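Local atomic coordinates of type III effector NopAA (Sinorhizobium fredii USDA 257, PDB entry 6SDU), a protein that hydrolyses xyloglucan as a secreted symbiotic effector of the glycoside hydrolase family 12 and probably has cellulase activity. Residues A[78-83]-A[232-237]; A[159-164]-A[179-184]. All blocks are in the same frame, centred on the assembly; numbering follows the deposited sequence.

Contact 1: A[78-83]-A[232-237]; sequences FNIGKP and WSVTSK
Face-to-face packing of two beta-sheets, the arrangement on which the beta-jelly-roll sandwich of family 12 glycoside hydrolases is built, is illustrated where F78, I80 and K82 of strand 72-83 meet W232, V234 and S236 of strand 225-236 and the C-terminal residue K237. The two short strand segments run nearly parallel, at 13°, with axes 9.1 Å apart, so side chains do most of the bridging, with the terminal carboxylate of K237 the main-chain exception. V234 lies over one face of the F78 ring: its CB is 4.2 Å from the ring centroid and 20° off the normal, a CH-pi contact displaced toward the rim. With CG1 anti to the backbone N (chi1 172°), V234 sets this methyl 3.7 Å from F78 CD1. At the root of the phenylalanine, F78 CB meets the edge of the W232 indole, 4.2 Å from CH2. The W232 indole also lies almost parallel to the ring of Y214, while Y34 meets the F78 ring and hydrogen-bonds to V234 N. Farther along, I80 CD1 abuts the F78 ring edge in its plane and lies 3.9 Å from S236 OG. Beyond I80 the strand carries a G1 beta bulge, G81 and K82 both facing V209, with G81 at positive phi; K82 still points toward strand 225-236. Its bent chain brings NZ to 4.4 Å from K237 OXT, beyond a salt bridge; NZ hydrogen-bonds to S86 O, and K237 O to N88 ND2. The chemistry thus grades from aromatic and aliphatic contacts around F78 to a loose electrostatic pairing at the chain end.

Contact 2: A[159-164]-A[179-184]; sequences GATWNV and LRTSKT
Antiparallel pairing in a beta hairpin joins N163 and W162 of strand 160-168 to L179 and R180 at the end of strand 174-180, within the larger sheet of the sandwich. L179 packs on W122 and P137, residues of the glucose pocket, and its side chain is about 8 Å from the bound beta-D-glucopyranose, so the contact lies behind the pocket rather than in it. N163 and L179 form a hydrogen-bonded pair: N163 N donates to L179 O at 2.9 Å, and L179 N to N163 O at 2.8 Å. Next to them W162 and R180 make a non-hydrogen-bonded pair whose side chains share a face of the sheet. There the arginine's aliphatic part crosses the indole, CG sitting 3.5 Å from the centroid of the six-membered ring of W162 in a CH-pi contact, with the guanidinium plane turned 74° from the ring. A160 CB approaches a guanidinium face, 3.7 Å from R180 NH1. The bend at chi3 (79°) carries the charged end past the indole, where R180 NE donates to S182 O at 2.6 Å. As the strand ends, T181 N still reaches T161 O at 3.0 Å, and T181 OG1 adds a weak bond to the same oxygen. On the side of N163, T181 CG2 lies against the N163 amide, whose own bonds go to S129 O and N154 N; W162 NE1 is likewise held by V157 O. R180 therefore divides its roles: methylenes cover the tryptophan, NE ties down the segment that follows.

From the N terminus, the chain first passes through 78-83, whose partner, 232-237, is the end of the chain, so contact 1 closes a loop of 148 residues. Contact 2 is nested wholly inside that loop and closes a far shorter one, the 14 residues between 159-164 and 179-184. The contacts do not touch: their centres are 22 Å apart and their nearest atoms about 11 Å. Both nevertheless reach the nine-stranded mixed sheet. Contact 1 joins it to the six-stranded antiparallel sheet across the sandwich, whereas contact 2 pairs neighbouring strands within it. Together they exemplify long-range packing between layers and local pairing within one.

Contact 1: A[78-83]-A[232-237]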
loop_
_atom_site.group_PDB
_atom_site.type_symbol
_atom_site.label_atom_id
_atom_site.label_comp_id
_atom_site.label_asym_id
_atom_site.label_seq_id
_atom_site.Cartn_x
_atom_site.Cartn_y
_atom_site.Cartn_z
ATOM N N PHE A 78 8.468 -0.886 -7.607
ATOM C CA PHE A 78 9.782 -1.484 -7.830
ATOM C C PHE A 78 9.627 -2.961 -8.195
ATOM O O PHE A 78 9.065 -3.745 -7.421
ATOM C CB PHE A 78 10.651 -1.328 -6.569
ATOM C CG PHE A 78 12.118 -1.712 -6.756
ATOM C CD1 PHE A 78 12.561 -3.008 -6.500
ATOM C CD2 PHE A 78 13.059 -0.761 -7.147
ATOM C CE1 PHE A 78 13.911 -3.352 -6.648
ATOM C CE2 PHE A 78 14.404 -1.095 -7.298
ATOM C CZ PHE A 78 14.830 -2.397 -7.048
ATOM N N ASN A 79 10.179 -3.353 -9.338
ATOM C CA ASN A 79 10.048 -4.724 -9.825
ATOM C C ASN A 79 11.087 -5.663 -9.209
ATOM O O ASN A 79 12.262 -5.305 -9.065
ATOM C CB ASN A 79 10.179 -4.748 -11.343
ATOM C CG ASN A 79 9.123 -5.591 -11.988
ATOM O OD1 ASN A 79 9.159 -6.822 -11.898
ATOM N ND2 ASN A 79 8.161 -4.942 -12.649
ATOM N N ILE A 80 10.633 -6.864 -8.819
ATOM C CA ILE A 80 11.502 -7.920 -8.279
ATOM C C ILE A 80 11.714 -9.042 -9.301
ATOM O O ILE A 80 12.827 -9.254 -9.782
ATOM C CB ILE A 80 10.942 -8.479 -6.950
ATOM C CG1 ILE A 80 10.594 -7.347 -5.977
ATOM C CG2 ILE A 80 11.936 -9.473 -6.305
ATOM C CD1 ILE A 80 11.767 -6.524 -5.544
ATOM N N GLY A 81 10.644 -9.742 -9.669
ATOM C CA GLY A 81 10.704 -10.826 -10.635
ATOM C C GLY A 81 11.550 -12.027 -10.237
ATOM O O GLY A 81 12.326 -12.538 -11.052
ATOM N N LYS A 82 11.392 -12.508 -9.007
ATOM C CA LYS A 82 12.181 -13.615 -8.481
ATOM C C LYS A 82 11.293 -14.508 -7.624
ATOM O O LYS A 82 10.414 -14.003 -6.920
ATOM C CB LYS A 82 13.354 -13.121 -7.618
ATOM C CG LYS A 82 14.422 -12.365 -8.379
ATOM C CD LYS A 82 15.462 -11.720 -7.457
ATOM C CE LYS A 82 15.688 -12.527 -6.200
ATOM N NZ LYS A 82 16.943 -13.330 -6.261
ATOM N N PRO A 83 11.515 -15.830 -7.653
ATOM C CA PRO A 83 10.813 -16.713 -6.714
ATOM C C PRO A 83 11.202 -16.412 -5.279
ATOM O O PRO A 83 12.341 -16.036 -4.977
ATOM C CB PRO A 83 11.296 -18.118 -7.110
ATOM C CG PRO A 83 11.815 -17.976 -8.489
ATOM C CD PRO A 83 12.409 -16.595 -8.535
ATOM N N TRP A 232 11.905 6.531 0.300
ATOM C CA TRP A 232 11.390 5.198 0.005
ATOM C C TRP A 232 12.450 4.466 -0.798
ATOM O O TRP A 232 12.858 4.948 -1.858
ATOM C CB TRP A 232 10.063 5.232 -0.769
ATOM C CG TRP A 232 9.393 3.873 -0.738
ATOM C CD1 TRP A 232 8.729 3.324 0.324
ATOM C CD2 TRP A 232 9.369 2.870 -1.783
ATOM N NE1 TRP A 232 8.288 2.061 0.009
ATOM C CE2 TRP A 232 8.664 1.758 -1.274
ATOM C CE3 TRP A 232 9.854 2.814 -3.090
ATOM C CZ2 TRP A 232 8.415 0.614 -2.031
ATOM C CZ3 TRP A 232 9.616 1.670 -3.840
ATOM C CH2 TRP A 232 8.890 0.595 -3.315
ATOM N N SER A 233 12.878 3.302 -0.315
ATOM C CA SER A 233 13.892 2.501 -0.990
ATOM C C SER A 233 13.539 1.027 -0.834
ATOM O O SER A 233 12.866 0.643 0.123
ATOM C CB SER A 233 15.296 2.769 -0.422
ATOM O OG SER A 233 15.325 2.549 0.979
ATOM N N VAL A 234 13.999 0.204 -1.777
ATOM C CA VAL A 234 13.834 -1.245 -1.713
ATOM C C VAL A 234 15.210 -1.876 -1.843
ATOM O O VAL A 234 16.026 -1.435 -2.665
ATOM C CB VAL A 234 12.889 -1.787 -2.803
ATOM C CG1 VAL A 234 12.885 -3.347 -2.828
ATOM C CG2 VAL A 234 11.482 -1.254 -2.590
ATOM N N THR A 235 15.488 -2.859 -0.986
ATOM C CA THR A 235 16.721 -3.636 -1.026
ATOM C C THR A 235 16.357 -5.059 -1.427
ATOM O O THR A 235 15.703 -5.773 -0.660
ATOM C CB THR A 235 17.439 -3.605 0.323
ATOM O OG1 THR A 235 17.790 -2.250 0.653
ATOM C CG2 THR A 235 18.688 -4.480 0.286
ATOM N N SER A 236 16.727 -5.453 -2.642
ATOM C CA SER A 236 16.458 -6.794 -3.147
ATOM C C SER A 236 17.772 -7.510 -3.424
ATOM O O SER A 236 18.572 -7.047 -4.244
ATOM C CB SER A 236 15.605 -6.749 -4.409
ATOM O OG SER A 236 15.280 -8.063 -4.836
ATOM N N LYS A 237 18.000 -8.628 -2.733
ATOM C CA LYS A 237 19.189 -9.450 -2.966
ATOM C C LYS A 237 18.865 -10.943 -2.967
ATOM O O LYS A 237 19.596 -11.728 -3.572
ATOM C CB LYS A 237 20.260 -9.172 -1.909
ATOM C CG LYS A 237 20.877 -7.789 -1.980
ATOM C CD LYS A 237 21.996 -7.630 -0.956
ATOM C CE LYS A 237 21.444 -7.340 0.428
ATOM N NZ LYS A 237 22.494 -6.823 1.352
ATOM O OXT LYS A 237 17.890 -11.405 -2.368
#

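Contact 2: A[159-164]-A[179-184]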
loop_
_atom_site.group_PDB
_atom_site.type_symbol
_atom_site.label_atom_id
_atom_site.label_comp_id
_atom_site.label_asym_id
_atom_site.label_seq_id
_atom_site.Cartn_x
_atom_site.Cartn_y
_atom_site.Cartn_z
ATOM N N GLY A 159 9.370 -7.365 11.618
ATOM C CA GLY A 159 9.748 -6.178 12.355
ATOM C C GLY A 159 8.630 -5.375 12.976
ATOM O O GLY A 159 8.876 -4.225 13.375
ATOM N N ALA A 160 7.413 -5.922 13.056
ATOM C CA ALA A 160 6.293 -5.180 13.620
ATOM C C ALA A 160 5.187 -6.153 13.998
ATOM O O ALA A 160 5.260 -7.345 13.703
ATOM C CB ALA A 160 5.775 -4.113 12.650
ATOM N N THR A 161 4.176 -5.630 14.687
ATOM C CA THR A 161 2.986 -6.393 15.047
ATOM C C THR A 161 1.824 -5.951 14.174
ATOM O O THR A 161 1.622 -4.749 13.966
ATOM C CB THR A 161 2.649 -6.220 16.526
ATOM O OG1 THR A 161 3.763 -6.671 17.310
ATOM C CG2 THR A 161 1.405 -7.025 16.892
ATOM N N TRP A 162 1.068 -6.917 13.661
ATOM C CA TRP A 162 0.039 -6.638 12.679
ATOM C C TRP A 162 -1.223 -7.410 13.004
ATOM O O TRP A 162 -1.189 -8.426 13.696
ATOM C CB TRP A 162 0.476 -7.024 11.258
ATOM C CG TRP A 162 1.854 -6.621 10.825
ATOM C CD1 TRP A 162 3.005 -7.287 11.069
ATOM C CD2 TRP A 162 2.214 -5.497 10.001
ATOM N NE1 TRP A 162 4.068 -6.648 10.475
ATOM C CE2 TRP A 162 3.609 -5.542 9.818
ATOM C CE3 TRP A 162 1.494 -4.450 9.418
ATOM C CZ2 TRP A 162 4.300 -4.589 9.072
ATOM C CZ3 TRP A 162 2.187 -3.496 8.675
ATOM C CH2 TRP A 162 3.570 -3.572 8.515
ATOM N N ASN A 163 -2.340 -6.913 12.471
ATOM C CA ASN A 163 -3.596 -7.648 12.361
ATOM C C ASN A 163 -3.780 -8.037 10.897
ATOM O O ASN A 163 -3.530 -7.213 10.005
ATOM C CB ASN A 163 -4.779 -6.809 12.840
ATOM C CG ASN A 163 -4.856 -6.718 14.347
ATOM O OD1 ASN A 163 -4.332 -7.583 15.053
ATOM N ND2 ASN A 163 -5.513 -5.665 14.853
ATOM N N VAL A 164 -4.143 -9.306 10.651
ATOM C CA VAL A 164 -4.196 -9.889 9.314
ATOM C C VAL A 164 -5.643 -10.076 8.875
ATOM O O VAL A 164 -6.473 -10.598 9.632
ATOM C CB VAL A 164 -3.423 -11.218 9.268
ATOM C CG1 VAL A 164 -3.393 -11.791 7.837
ATOM C CG2 VAL A 164 -2.019 -10.972 9.765
ATOM N N LEU A 179 -2.496 -4.812 8.886
ATOM C CA LEU A 179 -2.654 -3.464 9.426
ATOM C C LEU A 179 -1.771 -3.378 10.662
ATOM O O LEU A 179 -1.918 -4.185 11.579
ATOM C CB LEU A 179 -4.117 -3.170 9.795
ATOM C CG LEU A 179 -5.040 -2.621 8.709
ATOM C CD1 LEU A 179 -5.109 -3.534 7.505
ATOM C CD2 LEU A 179 -6.454 -2.371 9.288
ATOM N N ARG A 180 -0.838 -2.425 10.676
ATOM C CA ARG A 180 0.040 -2.292 11.832
ATOM C C ARG A 180 -0.780 -1.941 13.067
ATOM O O ARG A 180 -1.573 -0.992 13.050
ATOM C CB ARG A 180 1.095 -1.219 11.585
ATOM C CG ARG A 180 2.480 -1.788 11.404
ATOM C CD ARG A 180 3.516 -0.715 11.396
ATOM N NE ARG A 180 3.799 -0.297 12.755
ATOM C CZ ARG A 180 5.016 -0.181 13.252
ATOM N NH1 ARG A 180 6.070 -0.451 12.502
ATOM N NH2 ARG A 180 5.170 0.212 14.497
ATOM N N THR A 181 -0.574 -2.707 14.149
ATOM C CA THR A 181 -1.310 -2.451 15.385
ATOM C C THR A 181 -0.925 -1.114 15.987
ATOM O O THR A 181 -1.711 -0.536 16.743
ATOM C CB THR A 181 -1.098 -3.581 16.396
ATOM O OG1 THR A 181 0.302 -3.708 16.708
ATOM C CG2 THR A 181 -1.639 -4.889 15.823
ATOM N N SER A 182 0.309 -0.663 15.751
ATOM C CA SER A 182 0.745 0.687 16.087
ATOM C C SER A 182 1.108 1.417 14.793
ATOM O O SER A 182 2.015 0.994 14.070
ATOM C CB SER A 182 1.924 0.658 17.067
ATOM O OG SER A 182 2.148 1.948 17.597
ATOM N N LYS A 183 0.390 2.493 14.487
ATOM C CA LYS A 183 0.661 3.247 13.269
ATOM C C LYS A 183 1.988 3.980 13.396
ATOM O O LYS A 183 2.393 4.385 14.491
ATOM C CB LYS A 183 -0.450 4.252 12.999
ATOM C CG LYS A 183 -1.831 3.642 12.832
ATOM C CD LYS A 183 -2.913 4.718 13.029
ATOM C CE LYS A 183 -4.302 4.126 12.818
ATOM N NZ LYS A 183 -5.313 5.202 12.695
ATOM N N THR A 184 2.687 4.118 12.271
ATOM C CA THR A 184 3.981 4.798 12.249
ATOM C C THR A 184 4.146 5.527 10.920
ATOM O O THR A 184 3.499 5.184 9.915
ATOM C CB THR A 184 5.131 3.795 12.475
ATOM O OG1 THR A 184 6.350 4.494 12.792
ATOM C CG2 THR A 184 5.331 2.926 11.220
#